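Local atomic coordinates of amino Transferase (Eubacterium rectale, PDB entry 3ELE), a protein that probably catalyses the transfer of amino groups as a pyridoxal-5'-phosphate-dependent aminotransferase of class I and II, working as a dimer. Residues G71-Q76 with F292-V297; A83-F88 with D100-T105. One frame throughout, in Å; residues are numbered along the deposited sequence. Where two conformers were deposited one is given.

Contact 1 (G71-Q76 with F292-V297); sequences GYTSAQ and FQKMIV. With PLP (pyridoxal-5'-phosphate), chain H.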
ATOM      1  N   GLY A  71     -11.597  11.612   2.840  1.00 34.52           N
ATOM      2  CA  GLY A  71     -12.161  10.845   1.735  1.00 35.16           C
ATOM      3  C   GLY A  71     -11.140  10.307   0.767  1.00 34.50           C
ATOM      4  O   GLY A  71      -9.984  10.721   0.793  1.00 36.25           O
ATOM      5  N   TYR A  72     -11.566   9.390  -0.094  1.00 34.32           N
ATOM      6  CA  TYR A  72     -10.697   8.885  -1.161  1.00 34.31           C
ATOM      7  C   TYR A  72     -10.317  10.051  -2.085  1.00 34.75           C
ATOM      8  O   TYR A  72     -11.152  10.913  -2.374  1.00 35.13           O
ATOM      9  CB  TYR A  72     -11.394   7.867  -2.090  1.00 33.45           C
ATOM     10  CG  TYR A  72     -11.870   6.575  -1.482  1.00 28.26           C
ATOM     11  CD1 TYR A  72     -10.959   5.633  -1.017  1.00 31.04           C
ATOM     12  CD2 TYR A  72     -13.237   6.257  -1.430  1.00 29.30           C
ATOM     13  CE1 TYR A  72     -11.383   4.409  -0.466  1.00 32.04           C
ATOM     14  CE2 TYR A  72     -13.680   5.022  -0.879  1.00 31.15           C
ATOM     15  CZ  TYR A  72     -12.726   4.103  -0.405  1.00 32.94           C
ATOM     16  OH  TYR A  72     -13.104   2.892   0.129  1.00 35.45           O
ATOM     17  N   THR A  73      -9.055  10.086  -2.497  1.00 33.85           N
ATOM     18  CA  THR A  73      -8.601  10.988  -3.544  1.00 34.51           C
ATOM     19  C   THR A  73      -8.757  10.097  -4.810  1.00 35.27           C
ATOM     20  O   THR A  73      -9.142   8.931  -4.712  1.00 33.39           O
ATOM     21  CB  THR A  73      -7.117  11.401  -3.343  1.00 34.90           C
ATOM     22  OG1 THR A  73      -6.260  10.253  -3.418  1.00 32.98           O
ATOM     23  CG2 THR A  73      -6.905  12.084  -1.981  1.00 33.41           C
ATOM     24  N   SER A  74      -8.454  10.632  -5.988  1.00 36.71           N
ATOM     25  CA  SER A  74      -8.372   9.794  -7.198  1.00 37.57           C
ATOM     26  C   SER A  74      -7.223   8.776  -6.986  1.00 37.88           C
ATOM     27  O   SER A  74      -6.376   8.945  -6.065  1.00 39.21           O
ATOM     28  CB  SER A  74      -8.069  10.658  -8.420  1.00 37.94           C
ATOM     29  OG  SER A  74      -6.813  11.316  -8.242  1.00 41.15           O
ATOM     30  N   ALA A  75      -7.180   7.740  -7.821  1.00 37.01           N
ATOM     31  CA  ALA A  75      -6.122   6.710  -7.749  1.00 35.46           C
ATOM     32  C   ALA A  75      -4.698   7.296  -7.765  1.00 34.62           C
ATOM     33  O   ALA A  75      -3.845   6.902  -6.955  1.00 35.52           O
ATOM     34  CB  ALA A  75      -6.276   5.709  -8.890  1.00 36.16           C
ATOM     35  N   GLN A  76      -4.482   8.242  -8.679  1.00 32.55           N
ATOM     36  CA  GLN A  76      -3.200   8.904  -8.866  1.00 32.29           C
ATOM     37  C   GLN A  76      -2.880   9.998  -7.864  1.00 31.70           C
ATOM     38  O   GLN A  76      -1.749  10.437  -7.834  1.00 31.88           O
ATOM     39  CB  GLN A  76      -3.027   9.442 -10.307  1.00 32.66           C
ATOM     40  CG  GLN A  76      -3.937  10.613 -10.778  1.00 33.27           C
ATOM     41  CD  GLN A  76      -5.263  10.171 -11.391  1.00 36.00           C
ATOM     42  OE1 GLN A  76      -5.905   9.233 -10.920  1.00 34.61           O
ATOM     43  NE2 GLN A  76      -5.685  10.872 -12.422  1.00 33.70           N
ATOM     44  N   PHE A 292      -2.019  13.186   4.367  1.00 33.16           N
ATOM     45  CA  PHE A 292      -0.624  13.449   3.960  1.00 33.40           C
ATOM     46  C   PHE A 292      -0.510  14.062   2.565  1.00 33.28           C
ATOM     47  O   PHE A 292       0.346  14.914   2.366  1.00 33.24           O
ATOM     48  CB  PHE A 292       0.271  12.227   4.187  1.00 34.49           C
ATOM     49  CG  PHE A 292       0.277  11.775   5.626  1.00 37.19           C
ATOM     50  CD1 PHE A 292       0.787  12.602   6.625  1.00 42.88           C
ATOM     51  CD2 PHE A 292      -0.260  10.560   6.006  1.00 38.41           C
ATOM     52  CE1 PHE A 292       0.753  12.199   7.968  1.00 42.47           C
ATOM     53  CE2 PHE A 292      -0.286  10.153   7.345  1.00 38.73           C
ATOM     54  CZ  PHE A 292       0.205  10.967   8.311  1.00 37.38           C
ATOM     55  N   GLN A 293      -1.372  13.678   1.623  1.00 33.12           N
ATOM     56  CA  GLN A 293      -1.410  14.345   0.307  1.00 34.92           C
ATOM     57  C   GLN A 293      -1.695  15.835   0.447  1.00 34.63           C
ATOM     58  O   GLN A 293      -1.005  16.651  -0.155  1.00 33.95           O
ATOM     59  CB  GLN A 293      -2.468  13.756  -0.627  1.00 35.35           C
ATOM     60  CG  GLN A 293      -2.206  12.331  -1.100  1.00 36.30           C
ATOM     61  CD  GLN A 293      -3.105  11.945  -2.264  1.00 37.53           C
ATOM     62  OE1 GLN A 293      -3.199  12.688  -3.238  1.00 37.18           O
ATOM     63  NE2 GLN A 293      -3.748  10.771  -2.183  1.00 37.03           N
ATOM     64  N   LYS A 294      -2.706  16.171   1.259  1.00 35.65           N
ATOM     65  CA  LYS A 294      -3.103  17.561   1.485  1.00 36.48           C
ATOM     66  C   LYS A 294      -2.019  18.337   2.244  1.00 35.60           C
ATOM     67  O   LYS A 294      -1.764  19.499   1.931  1.00 35.08           O
ATOM     68  CB  LYS A 294      -4.498  17.648   2.131  1.00 36.17           C
ATOM     69  CG  LYS A 294      -5.580  16.977   1.233  1.00 40.92           C
ATOM     70  CD  LYS A 294      -6.984  17.148   1.749  1.00 39.30           C
ATOM     71  CE  LYS A 294      -7.931  16.043   1.284  1.00 39.64           C
ATOM     72  NZ  LYS A 294      -7.869  15.682  -0.164  1.00 43.28           N
HETATM   73  N   MSE A 295      -1.359  17.668   3.193  1.00 35.90           N
HETATM   74  CA  MSE A 295      -0.261  18.268   3.975  0.50 36.08           C
HETATM   75  C   MSE A 295       0.963  18.603   3.099  1.00 35.85           C
HETATM   76  O   MSE A 295       1.587  19.657   3.282  1.00 34.78           O
HETATM   77  CB  MSE A 295       0.122  17.342   5.155  0.50 36.42           C
HETATM   78  CG  MSE A 295       1.355  17.735   5.985  0.50 35.95           C
HETATM   79 SE   MSE A 295       3.084  17.198   5.247  0.38 39.28          SE
HETATM   80  CE  MSE A 295       2.875  15.299   5.240  0.50 35.13           C
ATOM     81  N   ILE A 296       1.314  17.698   2.177  1.00 37.02           N
ATOM     82  CA  ILE A 296       2.477  17.864   1.266  1.00 38.11           C
ATOM     83  C   ILE A 296       2.405  19.143   0.396  1.00 37.88           C
ATOM     84  O   ILE A 296       3.453  19.711   0.051  1.00 37.84           O
ATOM     85  CB  ILE A 296       2.760  16.541   0.408  1.00 39.35           C
ATOM     86  CG1 ILE A 296       3.788  15.628   1.101  1.00 40.82           C
ATOM     87  CG2 ILE A 296       3.318  16.816  -0.972  1.00 40.70           C
ATOM     88  CD1 ILE A 296       3.213  14.701   2.053  1.00 43.45           C
ATOM     89  N   VAL A 297       1.185  19.599   0.087  1.00 36.64           N
ATOM     90  CA  VAL A 297       0.946  20.830  -0.678  1.00 36.64           C
ATOM     91  C   VAL A 297       1.679  22.034  -0.061  1.00 38.22           C
ATOM     92  O   VAL A 297       2.230  22.857  -0.799  1.00 38.42           O
ATOM     93  CB  VAL A 297      -0.584  21.139  -0.802  1.00 36.63           C
ATOM     94  CG1 VAL A 297      -0.857  22.505  -1.490  1.00 35.05           C
ATOM     95  CG2 VAL A 297      -1.284  20.026  -1.546  1.00 33.78           C
TER
HETATM   96  N1  PLP H 500     -14.979  -4.427   0.136  1.00 40.78           N
HETATM   97  C2  PLP H 500     -16.191  -3.887  -0.300  1.00 35.51           C
HETATM   98  C2A PLP H 500     -17.369  -4.784  -0.425  1.00 36.66           C
HETATM   99  C3  PLP H 500     -16.286  -2.515  -0.586  1.00 39.43           C
HETATM  100  O3  PLP H 500     -17.480  -1.982  -0.983  1.00 33.12           O
HETATM  101  C4  PLP H 500     -15.140  -1.693  -0.450  1.00 44.01           C
HETATM  102  C4A PLP H 500     -15.253  -0.237  -0.845  1.00 48.50           C
HETATM  103  O4A PLP H 500     -14.753   0.154  -1.905  1.00 55.83           O
HETATM  104  C5  PLP H 500     -13.917  -2.277  -0.001  1.00 43.19           C
HETATM  105  C6  PLP H 500     -13.842  -3.657   0.280  1.00 36.92           C
HETATM  106  C5A PLP H 500     -12.641  -1.485   0.147  1.00 40.51           C
HETATM  107  O4P PLP H 500     -12.519  -0.767   1.350  1.00 41.77           O
HETATM  108  P   PLP H 500     -11.099  -0.018   1.615  1.00 36.63           P
HETATM  109  O1P PLP H 500     -10.811   0.051   3.091  1.00 41.05           O
HETATM  110  O2P PLP H 500     -11.215   1.365   1.054  1.00 42.23           O
HETATM  111  O3P PLP H 500      -9.989  -0.731   0.901  1.00 36.45           O
HETATM  112  O   HOH W   1     -10.054  13.406  -0.189  1.00 38.48           O
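Gln293 and Thr73 meet from opposite directions, and their pairing is a worked example of a helix fixing an irregular loop through a few well-placed polar atoms. The glutamine chain runs extended beyond CG, carrying its amide out from helix 290-296 to the loop that follows helix 66-70. Its NE2 donates to Thr73 OG1 over 2.8 Å; the bond is bent, 141° at the hydrogen, and the hydroxyl lies 24° out of the amide plane. The same nitrogen also donates to Ala288 O, while OE1 accepts from Asp78 N, so both ends of the amide are engaged and its rotation is set. Thr73 OG1 in turn donates to Ser74 O at 3.0 Å, an arrangement that chi1 of 62° permits by placing the hydroxyl between the backbone N and the carbonyl carbon. The methyl packs against the same amide, Thr73 CG2 lying 3.4 Å from Gln293 NE2.

One residue further along the helix, Lys294 brings the end of its chain, bent at chi4, to the same methyl, NZ lying 4.1 Å from Thr73 CG2. Its main partner is Asp78, in a salt bridge; NZ also donates to a water 3.2 Å away, which lies 2.9 Å from Gly71 O and probably links the two segments.

The pinned loop carries Tyr72, whose OH donates to PLP O2P over 2.6 Å, the phosphate oxygen lying in the ring plane at its edge. The same cofactor is also hydrogen-bonded to residues of the second subunit, among them Ser245, Ser247 and Asn183. The chemistry thus implies that the bonds fixing Thr73 within the loop would probably help to hold the neighbouring Tyr72 in place to donate to the phosphate across the dimer, as in related fold-type I aminotransferases.

Contact 2 (A83-F88 with D100-T105); sequences AAIAEF and DNLYMT
Ile85 and Leu102 share most of the buried surface here, and together they illustrate how a helix beds down on the edge of a sheet through apolar side chains. Both point toward the opposite segment and meet at an angle, Ile85 CG2 lying 3.9 Å from Leu102 CD1. The two methyls of Leu102 divide the helix face between them: while CD1 takes Ile85, CD2 comes to 4.2 Å from Ala86 CB. The small alanine lets the backbones draw near at this point, and the CA atoms of Ala86 and Leu102 are 7.5 Å apart.

The other branch of Ile85 serves a different partner. With chi2 at 170° its CD1 stretches outward and meets selenomethionine Met104 tip to tip, 3.5 Å from CE and 3.6 Å from SE. Met104 leaves the strand off to the side, but bends at chi2 and chi3 bring its end round to the isoleucine. One residue therefore touches both Leu102 and Met104, two residues apart on the strand, while Tyr103 between them packs against helix 269-282. An alanine in place of Ile85 would lack both CG2 and CD1, which would probably open a gap beside Leu102 CD1 and leave the selenomethionine end free to turn. Outside the two segments, Tyr259 of the adjacent strand also packs against both Ile85 and Leu102.

The axes of helix 83-88 and strand 102-105 pass 9.5 Å apart at 120°, with apolar side chains meeting across the interface. A helix lying over a sheet in this way is characteristic of the large domain of fold-type I PLP enzymes, here over the outermost strand of a seven-stranded mixed sheet in which neighbouring strand 258-261 is the one running antiparallel to the rest.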
ATOM      1  N   ALA A  83       0.130  18.835  -8.666  1.00 32.79           N
ATOM      2  CA  ALA A  83       0.459  20.186  -9.191  1.00 33.92           C
ATOM      3  C   ALA A  83       1.559  20.870  -8.385  1.00 33.16           C
ATOM      4  O   ALA A  83       2.505  21.372  -8.967  1.00 34.40           O
ATOM      5  CB  ALA A  83      -0.792  21.082  -9.247  1.00 32.99           C
ATOM      6  N   ALA A  84       1.437  20.843  -7.054  1.00 33.45           N
ATOM      7  CA  ALA A  84       2.430  21.409  -6.110  1.00 32.18           C
ATOM      8  C   ALA A  84       3.828  20.784  -6.233  1.00 32.03           C
ATOM      9  O   ALA A  84       4.832  21.496  -6.114  1.00 31.53           O
ATOM     10  CB  ALA A  84       1.942  21.270  -4.671  1.00 32.89           C
ATOM     11  N   ILE A  85       3.881  19.466  -6.465  1.00 31.04           N
ATOM     12  CA  ILE A  85       5.162  18.744  -6.676  1.00 30.56           C
ATOM     13  C   ILE A  85       5.727  19.082  -8.064  1.00 30.55           C
ATOM     14  O   ILE A  85       6.906  19.371  -8.167  1.00 30.15           O
ATOM     15  CB  ILE A  85       5.013  17.222  -6.545  1.00 30.95           C
ATOM     16  CG1 ILE A  85       4.629  16.851  -5.118  1.00 30.28           C
ATOM     17  CG2 ILE A  85       6.327  16.458  -6.959  1.00 28.81           C
ATOM     18  CD1 ILE A  85       4.233  15.385  -4.953  1.00 28.51           C
ATOM     19  N   ALA A  86       4.897  19.046  -9.112  1.00 30.29           N
ATOM     20  CA  ALA A  86       5.358  19.397 -10.476  1.00 30.79           C
ATOM     21  C   ALA A  86       5.994  20.792 -10.498  1.00 32.43           C
ATOM     22  O   ALA A  86       7.105  20.954 -11.012  1.00 31.45           O
ATOM     23  CB  ALA A  86       4.210  19.318 -11.479  1.00 31.00           C
ATOM     24  N   GLU A  87       5.310  21.765  -9.876  1.00 34.45           N
ATOM     25  CA  GLU A  87       5.770  23.163  -9.800  1.00 37.35           C
ATOM     26  C   GLU A  87       7.051  23.352  -8.963  1.00 36.36           C
ATOM     27  O   GLU A  87       7.906  24.169  -9.323  1.00 36.19           O
ATOM     28  CB  GLU A  87       4.638  24.076  -9.288  1.00 37.50           C
ATOM     29  CG  GLU A  87       3.450  24.178 -10.289  1.00 41.60           C
ATOM     30  CD  GLU A  87       2.158  24.779  -9.691  1.00 43.06           C
ATOM     31  OE1 GLU A  87       2.194  25.332  -8.559  1.00 52.90           O
ATOM     32  OE2 GLU A  87       1.096  24.704 -10.370  1.00 52.91           O
ATOM     33  N   PHE A  88       7.150  22.633  -7.842  1.00 35.60           N
ATOM     34  CA  PHE A  88       8.357  22.631  -7.001  1.00 34.31           C
ATOM     35  C   PHE A  88       9.562  22.051  -7.768  1.00 33.60           C
ATOM     36  O   PHE A  88      10.656  22.593  -7.680  1.00 33.81           O
ATOM     37  CB  PHE A  88       8.147  21.854  -5.680  1.00 34.59           C
ATOM     38  CG  PHE A  88       9.436  21.577  -4.931  1.00 33.95           C
ATOM     39  CD1 PHE A  88      10.073  22.592  -4.220  1.00 36.06           C
ATOM     40  CD2 PHE A  88      10.043  20.325  -5.002  1.00 34.21           C
ATOM     41  CE1 PHE A  88      11.299  22.360  -3.569  1.00 36.60           C
ATOM     42  CE2 PHE A  88      11.262  20.075  -4.356  1.00 36.57           C
ATOM     43  CZ  PHE A  88      11.894  21.086  -3.642  1.00 32.45           C
ATOM     44  N   ASP A 100      -0.179  15.826 -14.119  1.00 30.38           N
ATOM     45  CA  ASP A 100      -0.366  14.507 -14.743  1.00 31.37           C
ATOM     46  C   ASP A 100       0.901  13.671 -14.975  1.00 31.00           C
ATOM     47  O   ASP A 100       0.798  12.556 -15.470  1.00 31.74           O
ATOM     48  CB  ASP A 100      -1.174  14.637 -16.049  1.00 31.00           C
ATOM     49  CG  ASP A 100      -2.587  15.141 -15.816  1.00 36.22           C
ATOM     50  OD1 ASP A 100      -3.138  14.930 -14.715  1.00 37.52           O
ATOM     51  OD2 ASP A 100      -3.161  15.742 -16.743  1.00 41.98           O
ATOM     52  N   ASN A 101       2.080  14.217 -14.669  1.00 31.31           N
ATOM     53  CA  ASN A 101       3.325  13.464 -14.706  1.00 32.90           C
ATOM     54  C   ASN A 101       3.540  12.705 -13.368  1.00 32.85           C
ATOM     55  O   ASN A 101       4.455  11.886 -13.291  1.00 32.45           O
ATOM     56  CB  ASN A 101       4.530  14.402 -14.985  1.00 34.91           C
ATOM     57  CG  ASN A 101       4.590  14.891 -16.426  1.00 33.95           C
ATOM     58  OD1 ASN A 101       4.470  16.079 -16.689  1.00 33.32           O
ATOM     59  ND2 ASN A 101       4.775  13.980 -17.354  1.00 27.78           N
ATOM     60  N   LEU A 102       2.705  12.962 -12.345  1.00 32.45           N
ATOM     61  CA  LEU A 102       2.862  12.370 -10.999  1.00 32.35           C
ATOM     62  C   LEU A 102       1.801  11.336 -10.674  1.00 32.84           C
ATOM     63  O   LEU A 102       0.670  11.436 -11.166  1.00 33.04           O
ATOM     64  CB  LEU A 102       2.830  13.462  -9.918  1.00 33.00           C
ATOM     65  CG  LEU A 102       4.058  14.345  -9.657  1.00 33.68           C
ATOM     66  CD1 LEU A 102       5.230  13.460  -9.212  1.00 31.75           C
ATOM     67  CD2 LEU A 102       4.442  15.201 -10.841  1.00 35.52           C
ATOM     68  N   TYR A 103       2.191  10.333  -9.877  1.00 31.55           N
ATOM     69  CA  TYR A 103       1.267   9.321  -9.329  1.00 31.99           C
ATOM     70  C   TYR A 103       1.630   9.208  -7.852  1.00 32.60           C
ATOM     71  O   TYR A 103       2.742   8.792  -7.547  1.00 33.33           O
ATOM     72  CB  TYR A 103       1.416   7.984 -10.064  1.00 31.39           C
ATOM     73  CG  TYR A 103       0.476   6.896  -9.599  1.00 30.92           C
ATOM     74  CD1 TYR A 103       0.780   6.118  -8.493  1.00 32.76           C
ATOM     75  CD2 TYR A 103      -0.705   6.627 -10.265  1.00 29.46           C
ATOM     76  CE1 TYR A 103      -0.066   5.118  -8.044  1.00 30.31           C
ATOM     77  CE2 TYR A 103      -1.560   5.634  -9.822  1.00 31.44           C
ATOM     78  CZ  TYR A 103      -1.232   4.873  -8.713  1.00 30.36           C
ATOM     79  OH  TYR A 103      -2.059   3.869  -8.246  1.00 32.27           O
HETATM   80  N   MSE A 104       0.716   9.574  -6.953  1.00 31.29           N
HETATM   81  CA  MSE A 104       0.996   9.575  -5.515  1.00 33.00           C
HETATM   82  C   MSE A 104       0.935   8.147  -4.966  1.00 33.71           C
HETATM   83  O   MSE A 104      -0.021   7.423  -5.229  1.00 33.13           O
HETATM   84  CB  MSE A 104       0.042  10.489  -4.739  1.00 31.96           C
HETATM   85  CG  MSE A 104      -0.010  11.947  -5.254  1.00 31.40           C
HETATM   86 SE   MSE A 104       1.708  12.797  -5.437  0.75 30.80          SE
HETATM   87  CE  MSE A 104       2.208  12.838  -3.568  1.00 27.13           C
ATOM     88  N   THR A 105       1.965   7.780  -4.206  1.00 33.21           N
ATOM     89  CA  THR A 105       2.134   6.426  -3.682  1.00 34.43           C
ATOM     90  C   THR A 105       2.286   6.421  -2.165  1.00 34.22           C
ATOM     91  O   THR A 105       2.429   7.464  -1.535  1.00 32.91           O
ATOM     92  CB  THR A 105       3.370   5.733  -4.308  1.00 34.36           C
ATOM     93  OG1 THR A 105       4.558   6.440  -3.919  1.00 36.62           O
ATOM     94  CG2 THR A 105       3.268   5.643  -5.839  1.00 34.06           C
TER

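How the contacts relate
From the N terminus, residues 71-76 come first, leading from helix 66-70 into helix 79-93, whose middle supplies 83-88. The chain soon turns back, and contact 2 closes a short loop, with 11 residues between its segments, on strand 102-105. Contact 1 closes only after 215 intervening residues, when helix 290-296 returns to the loop; the short closure therefore lies wholly within the long one, and the two do not cross. They also touch: Gln76 O lies 2.8 Å from Met104 N in a probable hydrogen bond. Between them they tie the cofactor-reaching loop, helix 79-93, the sheet edge and helix 290-296 into one region.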